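Long-range contacts in peptidylprolyl Isomerase (Naegleria fowleri, PDB 6B4P), which probably catalyses the cis-trans isomerisation of peptide bonds preceding proline, as an FKBP-type isomerase: residues K24-A29 / K88-Y93; E34-G39 / I121-W126. All coordinates share one frame; numbering follows the deposited sequence. Where two conformers were deposited one is given.

Overall arrangement
Contact 1 lies within the antiparallel sheet of the FKBP fold, pairing strand 23-26 with strand 91-96; contact 2 packs the loop 34-39 against the end of strand 117-126. Their centres are about 12 Å apart. Strands 91-96 and 117-126 are neighbours in the sheet, which joins the contacts directly: G89 N lies 2.7 Å from L123 O and S92 O lies 2.9 Å from I121 N, both probable hydrogen bonds. K88 CE also packs 3.5 Å from CH2 of W126. Along the chain the segments alternate. On the helix 77-84 side, L123 touches V83 and I121 touches W79, which probably corresponds to the tryptophan flooring the proline-binding pocket in FKBP relatives; no ligand lies in either contact.

Contact 1 of 2, residues K24-A29 / K88-Y93; sequences KKIITA and KGEKSY
K24-A29 and K88-Y93 form an antiparallel beta pairing interrupted by a classic bulge, joining strand 23-26 to strand 91-96 in the sheet of the FKBP fold. The short strand axes approach to 4.5 Å and run antiparallel. K25 and Y93 make a hydrogen-bonded pair, with K25 N to Y93 O and Y93 N to K25 O both 2.8 Å, and each donor in the carbonyl plane. I26 and S92 follow as a non-hydrogen-bonded pair. The register then slips by one residue: I27 N and T28 N both donate to K91 O, at 2.8 and 3.0 Å, while K91 N returns a bond to T28 O. The I27 bond is the more bent of the two, 144° at its hydrogen against 168° for T28.

The bulge also turns the side chain of I27 toward the opposing segment, where CD1 lies 4.0 Å from Y93 CB. CD of K25 comes to the edge of the Y93 ring, near its plane, and T28 CB packs on K91 CB.

On the face carrying I26 and S92, a buried polar group crosses between the segments. K24 begins with CG between its backbone N and carbonyl carbon (chi1 76°), then runs fully extended to meet the E90 carboxylate coming from the opposite direction. S85 is a further partner of K24 NZ. E90 OE1 takes the backbone N-H of K87 and a water that also bonds K24 NZ; with OE2 gripped as well, rotation of the carboxylate is probably restricted. E90 OE2 accepts twice: K24 NZ forms a salt bridge at its syn lone pair, 2.8 Å from OE2, and S92 OG donates from the anti side at 2.6 Å, out of the carboxylate plane.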
# COMPACT_ATOMS: atom_id res chain seq x y z
N LYS A 24 -5.44 0.45 7.95
CA LYS A 24 -5.55 -0.81 7.23
C LYS A 24 -6.44 -1.80 7.97
O LYS A 24 -6.67 -1.69 9.18
CB LYS A 24 -4.17 -1.45 7.00
CG LYS A 24 -3.60 -2.11 8.25
CD LYS A 24 -2.20 -2.70 8.02
CE LYS A 24 -1.70 -3.37 9.28
NZ LYS A 24 -0.32 -3.98 9.12
N LYS A 25 -6.95 -2.76 7.21
CA LYS A 25 -7.59 -3.96 7.72
C LYS A 25 -6.77 -5.15 7.26
O LYS A 25 -6.41 -5.23 6.08
CB LYS A 25 -9.03 -4.09 7.21
CG LYS A 25 -9.99 -3.04 7.75
CD LYS A 25 -11.22 -2.88 6.86
CE LYS A 25 -11.91 -4.20 6.57
NZ LYS A 25 -13.06 -3.99 5.64
N ILE A 26 -6.46 -6.07 8.18
CA ILE A 26 -5.68 -7.25 7.81
C ILE A 26 -6.64 -8.27 7.20
O ILE A 26 -7.66 -8.62 7.80
CB ILE A 26 -4.92 -7.82 9.01
CG1 ILE A 26 -3.90 -6.80 9.51
CG2 ILE A 26 -4.23 -9.13 8.64
CD1 ILE A 26 -3.14 -7.22 10.74
N ILE A 27 -6.34 -8.69 5.98
CA ILE A 27 -7.13 -9.71 5.30
C ILE A 27 -6.61 -11.10 5.61
O ILE A 27 -7.36 -11.99 6.02
CB ILE A 27 -7.12 -9.45 3.77
CG1 ILE A 27 -7.67 -8.07 3.45
CG2 ILE A 27 -7.87 -10.54 3.03
CD1 ILE A 27 -7.55 -7.70 2.00
N THR A 28 -5.30 -11.30 5.43
CA THR A 28 -4.64 -12.56 5.70
C THR A 28 -3.43 -12.27 6.57
O THR A 28 -2.57 -11.47 6.18
CB THR A 28 -4.19 -13.24 4.41
OG1 THR A 28 -5.32 -13.39 3.54
CG2 THR A 28 -3.60 -14.62 4.71
N ALA A 29 -3.37 -12.89 7.74
CA ALA A 29 -2.21 -12.69 8.60
C ALA A 29 -0.95 -13.23 7.94
O ALA A 29 -0.99 -14.18 7.15
CB ALA A 29 -2.43 -13.37 9.96
N LYS A 88 5.71 -10.32 7.05
CA LYS A 88 5.99 -11.12 5.87
C LYS A 88 4.77 -11.95 5.50
O LYS A 88 4.19 -12.64 6.34
CB LYS A 88 7.19 -12.03 6.12
CG LYS A 88 7.69 -12.76 4.89
CD LYS A 88 8.96 -13.57 5.18
CE LYS A 88 10.10 -12.63 5.54
NZ LYS A 88 11.40 -13.36 5.71
N GLY A 89 4.36 -11.87 4.23
CA GLY A 89 3.20 -12.62 3.76
C GLY A 89 1.85 -11.99 4.05
O GLY A 89 0.83 -12.51 3.56
N GLU A 90 1.79 -10.91 4.83
CA GLU A 90 0.52 -10.29 5.16
C GLU A 90 -0.17 -9.76 3.91
O GLU A 90 0.48 -9.24 3.00
CB GLU A 90 0.77 -9.16 6.16
CG GLU A 90 -0.46 -8.35 6.56
CD GLU A 90 -0.12 -7.32 7.60
OE1 GLU A 90 0.63 -7.66 8.55
OE2 GLU A 90 -0.58 -6.16 7.46
N LYS A 91 -1.49 -9.92 3.86
CA LYS A 91 -2.31 -9.22 2.87
C LYS A 91 -3.23 -8.29 3.65
O LYS A 91 -3.95 -8.75 4.54
CB LYS A 91 -3.11 -10.19 2.00
CG LYS A 91 -3.89 -9.48 0.89
CD LYS A 91 -4.51 -10.49 -0.08
CE LYS A 91 -5.36 -9.80 -1.13
NZ LYS A 91 -6.05 -10.78 -2.02
N SER A 92 -3.19 -7.00 3.32
CA SER A 92 -3.98 -6.01 4.04
C SER A 92 -4.61 -5.04 3.07
O SER A 92 -4.20 -4.92 1.91
CB SER A 92 -3.13 -5.26 5.07
OG SER A 92 -2.88 -6.14 6.16
N TYR A 93 -5.65 -4.38 3.56
CA TYR A 93 -6.44 -3.42 2.80
C TYR A 93 -6.25 -2.05 3.41
O TYR A 93 -6.49 -1.87 4.61
CB TYR A 93 -7.91 -3.84 2.83
CG TYR A 93 -8.86 -3.00 2.01
CD1 TYR A 93 -8.70 -2.88 0.63
CD2 TYR A 93 -9.95 -2.38 2.60
CE1 TYR A 93 -9.60 -2.15 -0.13
CE2 TYR A 93 -10.84 -1.64 1.85
CZ TYR A 93 -10.66 -1.53 0.49
OH TYR A 93 -11.56 -0.80 -0.25
O HOH W 1 0.82 -6.30 10.90

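Contact 2 of 2, residues E34-G39 / I121-W126; sequences EQPPIG and IELLSW
P36 lies over one face of the W126 indole in a CH-pi contact: its CB is 3.7 Å from the centroid of the six-membered ring and 14° off the ring normal. The two side chains cross at about a right angle. With chi1 at 64°, the indole of W126 presents this face to the proline.

Apolar contacts extend the packing. The CD-CG edge of P36 meets CD2 of L123, with P36 CD at 4.0 Å from that methyl, and CD of P37 approaches W126 NE1 obliquely at 3.9 Å. In the FKBP fold of this chain these contacts join the loop, which leads into strand 41-50, to the end of strand 117-126; V42 on strand 41-50 also touches W126.

No hydrogen bond crosses between the two segments. One polar atom, E34 O, lies at the indole edge near its plane, 3.6 Å from W126 CH2. E34 CB packs on that same carbon at 4.0 Å. Farther out, E34 OE2 is hydrogen-bonded to S32 OG and forms a weak, long ion pair with K88 NZ, while K88 makes a cation-pi contact with W126.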
# COMPACT_ATOMS: atom_id res chain seq x y z
N GLU A 34 7.80 -11.35 11.26
CA GLU A 34 8.88 -10.50 10.77
C GLU A 34 8.33 -9.33 9.99
O GLU A 34 7.43 -9.48 9.16
CB GLU A 34 9.82 -11.31 9.88
CG GLU A 34 10.53 -12.48 10.56
CD GLU A 34 11.04 -13.52 9.57
OE1 GLU A 34 12.26 -13.79 9.55
OE2 GLU A 34 10.22 -14.08 8.81
N GLN A 35 8.88 -8.14 10.24
CA GLN A 35 8.54 -6.96 9.45
C GLN A 35 9.80 -6.44 8.75
O GLN A 35 10.91 -6.63 9.24
CB GLN A 35 7.93 -5.87 10.33
CG GLN A 35 6.61 -6.30 10.96
CD GLN A 35 5.96 -5.23 11.80
OE1 GLN A 35 5.40 -5.51 12.86
NE2 GLN A 35 6.01 -3.99 11.33
N PRO A 36 9.65 -5.82 7.58
CA PRO A 36 10.83 -5.44 6.78
C PRO A 36 11.50 -4.20 7.34
O PRO A 36 10.82 -3.21 7.66
CB PRO A 36 10.24 -5.18 5.39
CG PRO A 36 8.85 -4.70 5.67
CD PRO A 36 8.39 -5.46 6.91
N PRO A 37 12.82 -4.21 7.48
CA PRO A 37 13.52 -3.01 7.92
C PRO A 37 13.65 -2.00 6.79
O PRO A 37 13.49 -2.32 5.61
CB PRO A 37 14.89 -3.54 8.36
CG PRO A 37 15.06 -4.82 7.63
CD PRO A 37 13.69 -5.40 7.43
N ILE A 38 13.94 -0.75 7.16
CA ILE A 38 14.18 0.26 6.13
C ILE A 38 15.37 -0.18 5.29
O ILE A 38 16.33 -0.78 5.78
CB ILE A 38 14.39 1.65 6.74
CG1 ILE A 38 15.42 1.60 7.87
CG2 ILE A 38 13.07 2.22 7.25
CD1 ILE A 38 16.00 2.97 8.22
N GLY A 39 15.29 0.10 3.99
CA GLY A 39 16.31 -0.31 3.06
C GLY A 39 16.05 -1.65 2.42
O GLY A 39 16.79 -2.03 1.50
N ILE A 121 -2.73 -4.81 -0.55
CA ILE A 121 -1.30 -5.04 -0.71
C ILE A 121 -0.94 -6.35 -0.04
O ILE A 121 -1.32 -6.60 1.11
CB ILE A 121 -0.45 -3.91 -0.10
CG1 ILE A 121 -0.86 -2.55 -0.69
CG2 ILE A 121 1.03 -4.18 -0.32
CD1 ILE A 121 -0.06 -1.39 -0.09
N GLU A 122 -0.23 -7.21 -0.76
CA GLU A 122 0.33 -8.44 -0.20
C GLU A 122 1.84 -8.27 -0.19
O GLU A 122 2.45 -8.03 -1.24
CB GLU A 122 -0.06 -9.67 -1.01
CG GLU A 122 0.51 -10.95 -0.43
CD GLU A 122 0.10 -12.19 -1.22
OE1 GLU A 122 -0.49 -12.03 -2.30
OE2 GLU A 122 0.36 -13.31 -0.74
N LEU A 123 2.44 -8.37 1.00
CA LEU A 123 3.89 -8.29 1.15
C LEU A 123 4.46 -9.69 0.94
O LEU A 123 4.40 -10.54 1.83
CB LEU A 123 4.25 -7.74 2.52
CG LEU A 123 5.75 -7.67 2.81
CD1 LEU A 123 6.48 -6.92 1.69
CD2 LEU A 123 5.99 -7.01 4.14
N LEU A 124 5.04 -9.93 -0.24
CA LEU A 124 5.42 -11.29 -0.61
C LEU A 124 6.72 -11.72 0.05
O LEU A 124 6.84 -12.85 0.52
CB LEU A 124 5.57 -11.40 -2.13
CG LEU A 124 4.29 -11.04 -2.89
CD1 LEU A 124 4.62 -10.84 -4.36
CD2 LEU A 124 3.28 -12.16 -2.71
N SER A 125 7.71 -10.83 0.05
CA SER A 125 9.07 -11.16 0.45
C SER A 125 9.86 -9.87 0.43
O SER A 125 9.38 -8.83 -0.02
CB SER A 125 9.72 -12.17 -0.49
OG SER A 125 9.77 -11.66 -1.82
N TRP A 126 11.10 -9.95 0.90
CA TRP A 126 12.03 -8.84 0.71
C TRP A 126 13.44 -9.38 0.80
O TRP A 126 13.68 -10.53 1.20
CB TRP A 126 11.80 -7.72 1.72
CG TRP A 126 12.05 -8.10 3.15
CD1 TRP A 126 13.26 -8.16 3.79
CD2 TRP A 126 11.06 -8.48 4.12
NE1 TRP A 126 13.07 -8.53 5.11
CE2 TRP A 126 11.74 -8.73 5.33
CE3 TRP A 126 9.67 -8.62 4.08
CZ2 TRP A 126 11.07 -9.13 6.49
CZ3 TRP A 126 9.01 -9.00 5.24
CH2 TRP A 126 9.70 -9.25 6.42